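Local atomic coordinates of (S)-2-haloacid dehalogenase 4A (Burkholderia cepacia, PDB entry 2NO4), a protein that catalyses the hydrolytic dehalogenation of short-chain (S)-2-haloalkanoic acids to the corresponding (R)-2-hydroxyalkanoic acids, with inversion of configuration. Residues B[121-126]-B[172-177]; B[17-22]-B[115-120]; B[133-138]-B[149-154]; B[189-194]-B[199-204]. All coordinates share one frame; numbering follows the deposited sequence.

Interaction 1 of 4, residues B[121-126]-B[172-177]; sequences GYIVAI and DRLGVN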
loop_
_atom_site.group_PDB
_atom_site.type_symbol
_atom_site.label_atom_id
_atom_site.label_comp_id
_atom_site.label_asym_id
_atom_site.label_seq_id
_atom_site.Cartn_x
_atom_site.Cartn_y
_atom_site.Cartn_z
ATOM N N GLY B 121 28.531 20.045 -10.325
ATOM C CA GLY B 121 27.793 20.403 -11.539
ATOM C C GLY B 121 26.575 19.561 -11.964
ATOM O O GLY B 121 26.098 19.701 -13.090
ATOM N N TYR B 122 26.062 18.694 -11.084
ATOM C CA TYR B 122 24.793 17.999 -11.350
ATOM C C TYR B 122 23.594 18.910 -11.224
ATOM O O TYR B 122 23.595 19.836 -10.431
ATOM C CB TYR B 122 24.572 16.858 -10.353
ATOM C CG TYR B 122 25.508 15.711 -10.515
ATOM C CD1 TYR B 122 26.609 15.545 -9.655
ATOM C CD2 TYR B 122 25.316 14.789 -11.538
ATOM C CE1 TYR B 122 27.453 14.452 -9.796
ATOM C CE2 TYR B 122 26.167 13.712 -11.708
ATOM C CZ TYR B 122 27.226 13.545 -10.835
ATOM O OH TYR B 122 28.048 12.461 -11.030
ATOM N N ILE B 123 22.548 18.619 -11.983
ATOM C CA ILE B 123 21.224 19.111 -11.634
ATOM C C ILE B 123 20.821 18.298 -10.402
ATOM O O ILE B 123 20.917 17.065 -10.408
ATOM C CB ILE B 123 20.198 18.944 -12.786
ATOM C CG1 ILE B 123 20.674 19.655 -14.076
ATOM C CG2 ILE B 123 18.790 19.465 -12.355
ATOM C CD1 ILE B 123 20.098 19.020 -15.362
ATOM N N VAL B 124 20.427 18.995 -9.343
ATOM C CA VAL B 124 20.003 18.380 -8.107
ATOM C C VAL B 124 18.537 18.738 -7.923
ATOM O O VAL B 124 18.180 19.912 -7.762
ATOM C CB VAL B 124 20.866 18.841 -6.892
ATOM C CG1 VAL B 124 20.373 18.138 -5.579
ATOM C CG2 VAL B 124 22.377 18.583 -7.149
ATOM N N ALA B 125 17.673 17.726 -7.981
ATOM C CA ALA B 125 16.224 17.966 -7.923
ATOM C C ALA B 125 15.564 16.987 -6.940
ATOM O O ALA B 125 16.117 15.914 -6.647
ATOM C CB ALA B 125 15.600 17.832 -9.354
ATOM N N ILE B 126 14.417 17.381 -6.406
ATOM C CA ILE B 126 13.548 16.457 -5.670
ATOM C C ILE B 126 12.375 16.050 -6.609
ATOM O O ILE B 126 11.879 16.875 -7.403
ATOM C CB ILE B 126 13.047 17.099 -4.343
ATOM C CG1 ILE B 126 14.178 17.106 -3.300
ATOM C CG2 ILE B 126 11.767 16.373 -3.777
ATOM C CD1 ILE B 126 13.856 17.870 -2.045
ATOM N N ASP B 172 10.812 15.334 -18.467
ATOM C CA ASP B 172 10.238 16.499 -19.163
ATOM C C ASP B 172 10.644 17.838 -18.550
ATOM O O ASP B 172 11.152 18.720 -19.259
ATOM C CB ASP B 172 8.706 16.405 -19.292
ATOM C CG ASP B 172 8.249 15.210 -20.121
ATOM O OD1 ASP B 172 9.051 14.545 -20.808
ATOM O OD2 ASP B 172 7.056 14.904 -20.072
ATOM N N ARG B 173 10.414 18.016 -17.257
ATOM C CA ARG B 173 10.741 19.289 -16.629
ATOM C C ARG B 173 12.245 19.561 -16.570
ATOM O O ARG B 173 12.678 20.709 -16.688
ATOM C CB ARG B 173 10.151 19.385 -15.236
ATOM C CG ARG B 173 8.660 19.588 -15.248
ATOM C CD ARG B 173 8.275 20.906 -15.964
ATOM N NE ARG B 173 7.190 21.521 -15.217
ATOM C CZ ARG B 173 7.365 22.289 -14.142
ATOM N NH1 ARG B 173 8.601 22.602 -13.702
ATOM N NH2 ARG B 173 6.298 22.763 -13.527
ATOM N N LEU B 174 13.038 18.512 -16.355
ATOM C CA LEU B 174 14.482 18.698 -16.185
ATOM C C LEU B 174 15.283 18.676 -17.477
ATOM O O LEU B 174 16.486 18.951 -17.452
ATOM C CB LEU B 174 15.068 17.702 -15.168
ATOM C CG LEU B 174 14.499 17.842 -13.735
ATOM C CD1 LEU B 174 14.965 16.661 -12.890
ATOM C CD2 LEU B 174 14.880 19.185 -13.086
ATOM N N GLY B 175 14.623 18.336 -18.584
ATOM C CA GLY B 175 15.263 18.276 -19.910
ATOM C C GLY B 175 16.299 17.183 -20.007
ATOM O O GLY B 175 17.364 17.375 -20.599
ATOM N N VAL B 176 16.022 16.040 -19.377
ATOM C CA VAL B 176 16.949 14.910 -19.395
ATOM C C VAL B 176 16.264 13.627 -19.877
ATOM O O VAL B 176 15.035 13.471 -19.762
ATOM C CB VAL B 176 17.620 14.655 -17.974
ATOM C CG1 VAL B 176 18.517 15.819 -17.543
ATOM C CG2 VAL B 176 16.536 14.432 -16.888
ATOM N N ASN B 177 17.067 12.705 -20.406
ATOM C CA ASN B 177 16.603 11.360 -20.672
ATOM C C ASN B 177 16.696 10.500 -19.418
ATOM O O ASN B 177 17.533 10.773 -18.567
ATOM C CB ASN B 177 17.450 10.723 -21.757
ATOM C CG ASN B 177 17.379 11.487 -23.048
ATOM O OD1 ASN B 177 16.326 12.034 -23.404
ATOM N ND2 ASN B 177 18.509 11.546 -23.758
#

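Interaction 2 of 4, residues B[17-22]-B[115-120]; sequences CVFDAY and EKLKSA. With SO4 (sulfate ion), chain H; SO4 (sulfate ion), chain M.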
loop_
_atom_site.group_PDB
_atom_site.type_symbol
_atom_site.label_atom_id
_atom_site.label_comp_id
_atom_site.label_asym_id
_atom_site.label_seq_id
_atom_site.Cartn_x
_atom_site.Cartn_y
_atom_site.Cartn_z
ATOM N N CYS B 17 20.810 14.323 -10.469
ATOM C CA CYS B 17 20.552 13.511 -9.278
ATOM C C CYS B 17 19.199 13.907 -8.797
ATOM O O CYS B 17 18.975 15.049 -8.424
ATOM C CB CYS B 17 21.602 13.754 -8.181
ATOM S SG CYS B 17 23.264 13.178 -8.698
ATOM N N VAL B 18 18.268 12.956 -8.873
ATOM C CA VAL B 18 16.892 13.200 -8.506
ATOM C C VAL B 18 16.587 12.393 -7.241
ATOM O O VAL B 18 16.813 11.158 -7.195
ATOM C CB VAL B 18 15.915 12.834 -9.673
ATOM C CG1 VAL B 18 14.492 13.088 -9.225
ATOM C CG2 VAL B 18 16.242 13.680 -10.932
ATOM N N PHE B 19 16.119 13.117 -6.228
ATOM C CA PHE B 19 15.920 12.621 -4.894
ATOM C C PHE B 19 14.447 12.483 -4.495
ATOM O O PHE B 19 13.665 13.394 -4.665
ATOM C CB PHE B 19 16.578 13.596 -3.885
ATOM C CG PHE B 19 18.065 13.475 -3.845
ATOM C CD1 PHE B 19 18.879 14.226 -4.722
ATOM C CD2 PHE B 19 18.666 12.564 -2.993
ATOM C CE1 PHE B 19 20.258 14.073 -4.707
ATOM C CE2 PHE B 19 20.079 12.411 -2.968
ATOM C CZ PHE B 19 20.854 13.181 -3.829
ATOM N N ASP B 20 14.115 11.333 -3.923
ATOM C CA ASP B 20 12.935 11.186 -3.082
ATOM C C ASP B 20 13.050 12.103 -1.865
ATOM O O ASP B 20 14.160 12.429 -1.422
ATOM C CB ASP B 20 12.823 9.702 -2.677
ATOM C CG ASP B 20 11.696 9.442 -1.726
ATOM O OD1 ASP B 20 10.558 9.420 -2.211
ATOM O OD2 ASP B 20 11.952 9.242 -0.510
ATOM N N ALA B 21 11.923 12.600 -1.359
ATOM C CA ALA B 21 11.958 13.442 -0.160
ATOM C C ALA B 21 11.659 12.671 1.136
ATOM O O ALA B 21 12.549 12.514 1.976
ATOM C CB ALA B 21 11.035 14.636 -0.314
ATOM N N TYR B 22 10.428 12.169 1.272
ATOM C CA TYR B 22 9.925 11.631 2.535
ATOM C C TYR B 22 10.468 10.220 2.747
ATOM O O TYR B 22 10.047 9.272 2.068
ATOM C CB TYR B 22 8.375 11.645 2.555
ATOM C CG TYR B 22 7.870 13.074 2.615
ATOM C CD1 TYR B 22 7.937 13.798 3.821
ATOM C CD2 TYR B 22 7.411 13.730 1.460
ATOM C CE1 TYR B 22 7.500 15.135 3.906
ATOM C CE2 TYR B 22 6.992 15.064 1.516
ATOM C CZ TYR B 22 7.050 15.771 2.729
ATOM O OH TYR B 22 6.622 17.088 2.802
ATOM N N GLU B 115 24.830 19.734 -1.369
ATOM C CA GLU B 115 25.810 20.767 -1.725
ATOM C C GLU B 115 27.015 20.217 -2.499
ATOM O O GLU B 115 27.380 20.753 -3.508
ATOM C CB GLU B 115 26.259 21.601 -0.518
ATOM C CG GLU B 115 27.278 22.738 -0.870
ATOM C CD GLU B 115 26.902 23.543 -2.139
ATOM O OE1 GLU B 115 25.873 24.255 -2.130
ATOM O OE2 GLU B 115 27.647 23.465 -3.155
ATOM N N LYS B 116 27.580 19.096 -2.076
ATOM C CA LYS B 116 28.725 18.486 -2.808
ATOM C C LYS B 116 28.318 18.139 -4.242
ATOM O O LYS B 116 29.045 18.424 -5.207
ATOM C CB LYS B 116 29.252 17.230 -2.094
ATOM C CG LYS B 116 29.889 17.445 -0.700
ATOM C CD LYS B 116 30.486 16.105 -0.184
ATOM C CE LYS B 116 30.962 16.122 1.268
ATOM N NZ LYS B 116 32.014 17.154 1.392
ATOM N N LEU B 117 27.131 17.537 -4.387
ATOM C CA LEU B 117 26.615 17.176 -5.708
ATOM C C LEU B 117 26.361 18.400 -6.573
ATOM O O LEU B 117 26.636 18.383 -7.766
ATOM C CB LEU B 117 25.322 16.343 -5.582
ATOM C CG LEU B 117 25.524 14.937 -5.014
ATOM C CD1 LEU B 117 24.174 14.193 -4.856
ATOM C CD2 LEU B 117 26.495 14.127 -5.874
ATOM N N LYS B 118 25.815 19.453 -5.980
ATOM C CA LYS B 118 25.573 20.680 -6.742
ATOM C C LYS B 118 26.922 21.315 -7.180
ATOM O O LYS B 118 27.022 21.851 -8.291
ATOM C CB LYS B 118 24.747 21.635 -5.905
ATOM C CG LYS B 118 23.716 22.454 -6.661
ATOM C CD LYS B 118 22.954 23.324 -5.636
ATOM C CE LYS B 118 22.883 24.789 -6.057
ATOM N NZ LYS B 118 21.592 25.136 -6.719
ATOM N N SER B 119 27.953 21.179 -6.333
ATOM C CA SER B 119 29.322 21.658 -6.619
ATOM C C SER B 119 29.968 20.862 -7.747
ATOM O O SER B 119 30.774 21.404 -8.497
ATOM C CB SER B 119 30.225 21.626 -5.352
ATOM O OG SER B 119 30.921 20.362 -5.169
ATOM N N ALA B 120 29.637 19.581 -7.866
ATOM C CA ALA B 120 30.142 18.766 -8.972
ATOM C C ALA B 120 29.429 19.060 -10.312
ATOM O O ALA B 120 29.705 18.406 -11.319
ATOM C CB ALA B 120 30.090 17.277 -8.617
HETATM S S SO4 H . 7.985 11.053 -1.481
HETATM O O1 SO4 H . 8.932 12.118 -1.243
HETATM O O2 SO4 H . 6.721 11.301 -0.794
HETATM O O3 SO4 H . 7.779 10.806 -2.890
HETATM O O4 SO4 H . 8.608 9.880 -0.873
HETATM S S SO4 M . 33.126 15.995 5.447
HETATM O O1 SO4 M . 34.246 15.260 6.044
HETATM O O2 SO4 M . 33.379 16.218 4.017
HETATM O O3 SO4 M . 31.911 15.263 5.831
HETATM O O4 SO4 M . 32.945 17.323 6.005
#

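Interaction 3 of 4, residues B[133-138]-B[149-154]; sequences EMLQAA and DSCLSA. With SO4 (sulfate ion), chain I.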
loop_
_atom_site.group_PDB
_atom_site.type_symbol
_atom_site.label_atom_id
_atom_site.label_comp_id
_atom_site.label_asym_id
_atom_site.label_seq_id
_atom_site.Cartn_x
_atom_site.Cartn_y
_atom_site.Cartn_z
ATOM N N GLU B 133 3.104 22.942 -0.907
ATOM C CA GLU B 133 2.986 23.601 0.386
ATOM C C GLU B 133 3.645 22.844 1.555
ATOM O O GLU B 133 4.433 23.436 2.313
ATOM C CB GLU B 133 1.541 23.934 0.756
ATOM C CG GLU B 133 1.525 24.823 2.003
ATOM C CD GLU B 133 0.155 25.083 2.544
ATOM O OE1 GLU B 133 0.047 25.333 3.779
ATOM O OE2 GLU B 133 -0.819 25.045 1.737
ATOM N N MET B 134 3.312 21.555 1.726
ATOM C CA MET B 134 3.935 20.767 2.792
ATOM C C MET B 134 5.454 20.567 2.561
ATOM O O MET B 134 6.247 20.655 3.498
ATOM C CB MET B 134 3.191 19.428 2.994
ATOM C CG MET B 134 3.445 18.366 1.931
ATOM S SD MET B 134 2.452 16.896 2.211
ATOM C CE MET B 134 3.431 16.113 3.548
ATOM N N LEU B 135 5.849 20.335 1.317
ATOM C CA LEU B 135 7.228 19.995 1.011
ATOM C C LEU B 135 8.138 21.229 1.154
ATOM O O LEU B 135 9.236 21.136 1.717
ATOM C CB LEU B 135 7.347 19.460 -0.406
ATOM C CG LEU B 135 8.267 18.264 -0.685
ATOM C CD1 LEU B 135 8.544 18.286 -2.173
ATOM C CD2 LEU B 135 9.577 18.220 0.103
ATOM N N GLN B 136 7.679 22.364 0.626
ATOM C CA GLN B 136 8.415 23.629 0.743
ATOM C C GLN B 136 8.675 24.047 2.187
ATOM O O GLN B 136 9.808 24.442 2.536
ATOM C CB GLN B 136 7.728 24.752 -0.062
ATOM C CG GLN B 136 8.139 24.768 -1.535
ATOM C CD GLN B 136 9.672 24.889 -1.710
ATOM O OE1 GLN B 136 10.329 23.995 -2.260
ATOM N NE2 GLN B 136 10.238 25.988 -1.202
ATOM N N ALA B 137 7.651 23.932 3.031
ATOM C CA ALA B 137 7.807 24.171 4.464
ATOM C C ALA B 137 8.935 23.315 5.079
ATOM O O ALA B 137 9.789 23.832 5.815
ATOM C CB ALA B 137 6.478 23.943 5.219
ATOM N N ALA B 138 8.911 22.005 4.790
ATOM C CA ALA B 138 9.947 21.076 5.316
ATOM C C ALA B 138 11.327 21.419 4.765
ATOM O O ALA B 138 12.318 21.423 5.513
ATOM C CB ALA B 138 9.586 19.616 5.016
ATOM N N ASP B 149 18.149 22.572 -7.290
ATOM C CA ASP B 149 17.809 23.235 -8.536
ATOM C C ASP B 149 16.310 23.258 -8.793
ATOM O O ASP B 149 15.785 24.201 -9.385
ATOM C CB ASP B 149 18.534 22.567 -9.715
ATOM C CG ASP B 149 20.036 22.770 -9.653
ATOM O OD1 ASP B 149 20.452 23.952 -9.526
ATOM O OD2 ASP B 149 20.804 21.768 -9.692
ATOM N N SER B 150 15.615 22.216 -8.356
ATOM C CA SER B 150 14.235 22.016 -8.745
ATOM C C SER B 150 13.541 21.060 -7.762
ATOM O O SER B 150 14.158 20.169 -7.180
ATOM C CB SER B 150 14.177 21.490 -10.186
ATOM O OG SER B 150 12.883 21.033 -10.537
ATOM N N CYS B 151 12.252 21.292 -7.559
ATOM C CA CYS B 151 11.462 20.457 -6.687
ATOM C C CYS B 151 10.189 20.150 -7.450
ATOM O O CYS B 151 9.344 21.037 -7.693
ATOM C CB CYS B 151 11.192 21.187 -5.372
ATOM S SG CYS B 151 10.265 20.209 -4.155
ATOM N N LEU B 152 10.066 18.882 -7.838
ATOM C CA LEU B 152 8.944 18.398 -8.651
ATOM C C LEU B 152 7.955 17.585 -7.801
ATOM O O LEU B 152 8.353 16.762 -6.971
ATOM C CB LEU B 152 9.482 17.625 -9.842
ATOM C CG LEU B 152 10.410 18.497 -10.700
ATOM C CD1 LEU B 152 11.080 17.687 -11.772
ATOM C CD2 LEU B 152 9.631 19.675 -11.311
ATOM N N SER B 153 6.665 17.852 -7.996
ATOM C CA SER B 153 5.617 17.281 -7.160
ATOM C C SER B 153 4.632 16.409 -7.949
ATOM O O SER B 153 4.296 16.740 -9.101
ATOM C CB SER B 153 4.862 18.388 -6.446
ATOM O OG SER B 153 3.802 17.816 -5.694
ATOM N N ALA B 154 4.157 15.325 -7.321
ATOM C CA ALA B 154 3.035 14.506 -7.857
ATOM C C ALA B 154 1.777 15.353 -8.082
ATOM O O ALA B 154 0.937 15.029 -8.925
ATOM C CB ALA B 154 2.684 13.375 -6.884
HETATM S S SO4 I . -0.077 23.500 -2.976
HETATM O O1 SO4 I . 0.167 24.861 -2.488
HETATM O O2 SO4 I . -1.536 23.253 -2.936
HETATM O O3 SO4 I . 0.418 23.416 -4.368
HETATM O O4 SO4 I . 0.623 22.552 -2.085
#

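Interaction 4 of 4, residues B[189-194]-B[199-204]; sequences WDLGGA and FNTVRI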
loop_
_atom_site.group_PDB
_atom_site.type_symbol
_atom_site.label_atom_id
_atom_site.label_comp_id
_atom_site.label_asym_id
_atom_site.label_seq_id
_atom_site.Cartn_x
_atom_site.Cartn_y
_atom_site.Cartn_z
ATOM N N TRP B 189 9.599 0.619 -3.212
ATOM C CA TRP B 189 8.548 0.694 -4.236
ATOM C C TRP B 189 8.856 1.839 -5.264
ATOM O O TRP B 189 8.553 1.738 -6.434
ATOM C CB TRP B 189 7.143 0.875 -3.563
ATOM C CG TRP B 189 7.093 1.936 -2.520
ATOM C CD1 TRP B 189 7.264 1.753 -1.179
ATOM C CD2 TRP B 189 6.935 3.364 -2.715
ATOM N NE1 TRP B 189 7.220 2.953 -0.524
ATOM C CE2 TRP B 189 7.016 3.963 -1.430
ATOM C CE3 TRP B 189 6.726 4.191 -3.845
ATOM C CZ2 TRP B 189 6.921 5.366 -1.218
ATOM C CZ3 TRP B 189 6.627 5.619 -3.630
ATOM C CH2 TRP B 189 6.716 6.170 -2.327
ATOM N N ASP B 190 9.467 2.900 -4.772
ATOM C CA ASP B 190 9.838 4.078 -5.532
ATOM C C ASP B 190 11.048 3.739 -6.411
ATOM O O ASP B 190 11.073 4.092 -7.594
ATOM C CB ASP B 190 10.150 5.203 -4.537
ATOM C CG ASP B 190 10.357 6.577 -5.200
ATOM O OD1 ASP B 190 9.932 6.792 -6.368
ATOM O OD2 ASP B 190 10.955 7.448 -4.499
ATOM N N LEU B 191 12.033 3.041 -5.851
ATOM C CA LEU B 191 13.147 2.476 -6.651
ATOM C C LEU B 191 12.636 1.473 -7.713
ATOM O O LEU B 191 13.154 1.432 -8.806
ATOM C CB LEU B 191 14.231 1.838 -5.766
ATOM C CG LEU B 191 14.843 2.838 -4.763
ATOM C CD1 LEU B 191 15.319 2.078 -3.535
ATOM C CD2 LEU B 191 15.951 3.678 -5.408
ATOM N N GLY B 192 11.654 0.653 -7.358
ATOM C CA GLY B 192 11.051 -0.278 -8.304
ATOM C C GLY B 192 10.438 0.452 -9.482
ATOM O O GLY B 192 10.740 0.123 -10.615
ATOM N N GLY B 193 9.621 1.478 -9.200
ATOM C CA GLY B 193 9.005 2.287 -10.241
ATOM C C GLY B 193 9.992 3.059 -11.103
ATOM O O GLY B 193 9.884 3.029 -12.336
ATOM N N ALA B 194 10.945 3.743 -10.452
ATOM C CA ALA B 194 11.989 4.517 -11.115
ATOM C C ALA B 194 12.906 3.648 -11.970
ATOM O O ALA B 194 13.293 4.040 -13.078
ATOM C CB ALA B 194 12.833 5.284 -10.040
ATOM N N PHE B 199 15.396 5.074 -14.891
ATOM C CA PHE B 199 16.427 5.852 -14.153
ATOM C C PHE B 199 17.475 4.905 -13.602
ATOM O O PHE B 199 17.175 3.756 -13.390
ATOM C CB PHE B 199 15.846 6.583 -12.957
ATOM C CG PHE B 199 14.946 7.739 -13.295
ATOM C CD1 PHE B 199 14.988 8.361 -14.546
ATOM C CD2 PHE B 199 14.063 8.220 -12.329
ATOM C CE1 PHE B 199 14.141 9.484 -14.837
ATOM C CE2 PHE B 199 13.214 9.324 -12.587
ATOM C CZ PHE B 199 13.275 9.970 -13.854
ATOM N N ASN B 200 18.701 5.405 -13.376
ATOM C CA ASN B 200 19.748 4.653 -12.658
ATOM C C ASN B 200 19.480 4.769 -11.159
ATOM O O ASN B 200 19.554 5.861 -10.592
ATOM C CB ASN B 200 21.150 5.185 -13.015
ATOM C CG ASN B 200 21.419 5.126 -14.518
ATOM O OD1 ASN B 200 21.645 4.050 -15.067
ATOM N ND2 ASN B 200 21.357 6.279 -15.190
ATOM N N THR B 201 19.170 3.647 -10.513
ATOM C CA THR B 201 18.648 3.701 -9.147
ATOM C C THR B 201 19.685 3.408 -8.074
ATOM O O THR B 201 20.486 2.486 -8.189
ATOM C CB THR B 201 17.416 2.775 -8.977
ATOM O OG1 THR B 201 17.757 1.478 -9.468
ATOM C CG2 THR B 201 16.256 3.337 -9.796
ATOM N N VAL B 202 19.635 4.208 -7.026
ATOM C CA VAL B 202 20.493 4.029 -5.866
ATOM C C VAL B 202 19.633 4.045 -4.619
ATOM O O VAL B 202 18.931 5.032 -4.327
ATOM C CB VAL B 202 21.544 5.134 -5.774
ATOM C CG1 VAL B 202 22.372 4.992 -4.443
ATOM C CG2 VAL B 202 22.415 5.138 -7.043
ATOM N N ARG B 203 19.644 2.919 -3.922
ATOM C CA ARG B 203 18.952 2.811 -2.638
ATOM C C ARG B 203 19.821 3.315 -1.467
ATOM O O ARG B 203 20.989 2.944 -1.353
ATOM C CB ARG B 203 18.579 1.353 -2.382
ATOM C CG ARG B 203 17.970 1.212 -1.014
ATOM C CD ARG B 203 17.050 0.116 -0.919
ATOM N NE ARG B 203 16.316 0.175 0.343
ATOM C CZ ARG B 203 15.531 -0.804 0.766
ATOM N NH1 ARG B 203 15.402 -1.906 0.045
ATOM N NH2 ARG B 203 14.910 -0.700 1.933
ATOM N N ILE B 204 19.241 4.178 -0.629
ATOM C CA ILE B 204 19.778 4.458 0.712
ATOM C C ILE B 204 19.087 3.480 1.669
ATOM O O ILE B 204 17.897 3.622 1.947
ATOM C CB ILE B 204 19.556 5.911 1.175
ATOM C CG1 ILE B 204 19.831 6.920 0.040
ATOM C CG2 ILE B 204 20.424 6.234 2.417
ATOM C CD1 ILE B 204 21.252 6.930 -0.480
HETATM O O HOH W 1 15.479 -0.098 -9.158
#

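Interaction 1 of 4, residues B[121-126]-B[172-177]
Ile123, Ala125, Leu174 and Val176 meet almost entirely through methyl groups. Leu174 carries most of this apolar packing, its two branches dividing the work. CD1 lies 3.8 Å from CB of Ala125. CD2 touches the same methyl but also reaches CG2 of Ile123, at 4.0 Å, so that Leu174 spans two residues of the strand that point to the same face. The side chains of Ile123 and Leu174 run alongside each other, pointing opposite ways. Farther along, Ile123 and Val176 meet tip to tip, CD1 against CG1 at 4.2 Å. Ile123 can serve both partners because its branches diverge: CG2 is anti to the backbone N and is left for Leu174, while CG1 (chi1 -57°) stands beside that N and sends CD1 on to Val176.

In the Rossmann-like alpha/beta core of the HAD fold, this places the C-terminal end of helix 164-174 over one face of strand 123-128. Val124, pointing to the other face, packs on helix 110-119. Leu174 also touches Val18, Ser150 and Leu152, and so bridges three neighbouring strands.

Backbone turns set the two segments in place. Gly121 ends the preceding helix with positive phi in a Schellman motif, and the chain then enters the strand. Gly175, likewise with positive phi, leaves helix 164-174 and brings Val176 back toward Ile123.

Polar bonds run to other parts of the fold: Val124 N to Asp149 OD2, Tyr122 OH to the carbonyl of Leu232, and the backbone of Ile123 and Ala125 to the adjoining strand 16-19.

Interaction 2 of 4, residues B[17-22]-B[115-120]
Strand 16-19, which delivers the nucleophile Asp20 of the HAD Asp-x-x-x-Thr motif (Asp20 to Thr24), is backed here by Leu117 of helix 110-119, with Cys17 and Phe19 as its partners. One methyl does all the touching. Leu117 CD1 comes in the plane of the Phe19 ring and meets its edge, 3.6 Å from CZ, rather than lying over a face. The same CD1 is 4.1 Å from SG of Cys17, so the methyl rests between two residues on the same face of the strand. Phe19 CG stands beside its backbone N (chi1 -76°), which swings the ring out toward the helix.

Beyond the strand the chain opens into the active site. Backbone N atoms of Ala21 and Tyr22 both give hydrogen bonds to O1 of one sulfate, at 3.0 Å and 2.9 Å; the second is nearly straight (170°), the first more bent. Lys161 NZ, Asn129 N and Ser128 OG hold the same ion, and since Ala21, Tyr22, Ser128 and Asn129 bind the haloacid, the sulfate probably mimics a substrate anion. Away from the packing, Lys116 NZ donates to a second sulfate, O2 being 3.1 Å away; both ions probably come from the crystallisation liquor. In the last helical turn Ser119 OG donates to Lys116 O at 2.7 Å, a carbonyl that also accepts from Ala120 N.

Helix 228-232 closes over the packing, Leu232 touching Cys17 and Leu117, and Leu228 touching Phe19. Strand 16-19 itself lies between strands 123-128 and 181-185 in the parallel sheet.

Interaction 3 of 4, residues B[133-138]-B[149-154]
Leu135 CD1 and Cys151 SG stand only 3.3 Å apart, closer than a methyl and a sulfur normally come. Leu135 also has a first torsion (chi1 -139°) away from the usual staggered positions, so the exact closeness is doubtful, though the packing of the pair is clear. SG reaches the helix because it is anti to the Cys151 backbone N (chi1 -177°). Gln136 skirts the same sulfur from the more open side: its chain bends back so that OE1 ends 4.2 Å from SG, too far to count as more than loose packing.

Near the N-terminal end of the helix a sulfate accepts a nearly straight hydrogen bond from Glu133 N to its O4, at 2.8 Å (166°). Asn131 ND2 also binds this ion, which probably came from the crystallisation liquor and may be favoured by the positive end of the helix dipole.

The contact links the last two elements of the beta-alpha-beta unit formed by strand 123-128, helix 132-141 and strand 150-153. Leu135 continues onto Ile126, Ser128 and Ala21, while the opposite face of strand 150-153, at one edge of this chain's sheet, packs through Leu152 on helix 164-174.

Interaction 4 of 4, residues B[189-194]-B[199-204]
Leu191 and Arg203 lie roughly perpendicular: the leucine's CD1 rests against the extended aliphatic stem of the arginine, 3.5 Å from CB and 3.7 Å from CD. The other branch, CD2, turns to the strand backbone, 3.4 Å from Val202 O. One turn on, Ala194 CB touches two side chains, 3.9 Å from Thr201 CG2 and as far from Phe199 CD2, which it meets obliquely. Thr201 directs CG2 to the helix, and OG1, lying between the backbone N and the carbonyl carbon (chi1 51°), instead to a water. That water is 2.8 Å from both Thr201 OG1 and Leu191 O, donating to the latter.

Over these short segments helix and strand run nearly antiparallel (169°), as in a beta-alpha-beta unit, here strand 181-185, helix 188-197 and strand 200-204. The return is tied by a hydrogen bond from Phe199 N to Ala194 O, 3.0 Å, with the donor tilted from the carbonyl plane.

Methyls packed on side chains and carbonyls carry the contact, with one backbone hydrogen bond and one water as polar links. Asp190 of this helix forms a salt bridge with Lys161 and hydrogen bonds with Tyr167 and Ser185; Lys161 and Tyr167 are probably important for catalysis.

All four contacts join helices to the same parallel sheet, but at different depths. Interactions 2 and 4 are wholly buried, whereas interactions 1 and 3, near edge strand 150-153, are partly open. Interactions 1 and 2 use opposite faces of neighbouring strands, joined by a probable hydrogen bond between Ile123 O and Cys17 N, 2.7 Å; interaction 3 nests within the loop closed by interaction 1, and Val124 O meets Asp149 N between them. Interactions 1 and 2 are apolar, interaction 3 nearly so, with one glutamine at its margin, while interaction 4 adds a backbone bond and a bridging water. Interactions 2 and 4 converge on the active site, Asp20 and Asp190 lying close beside Lys161.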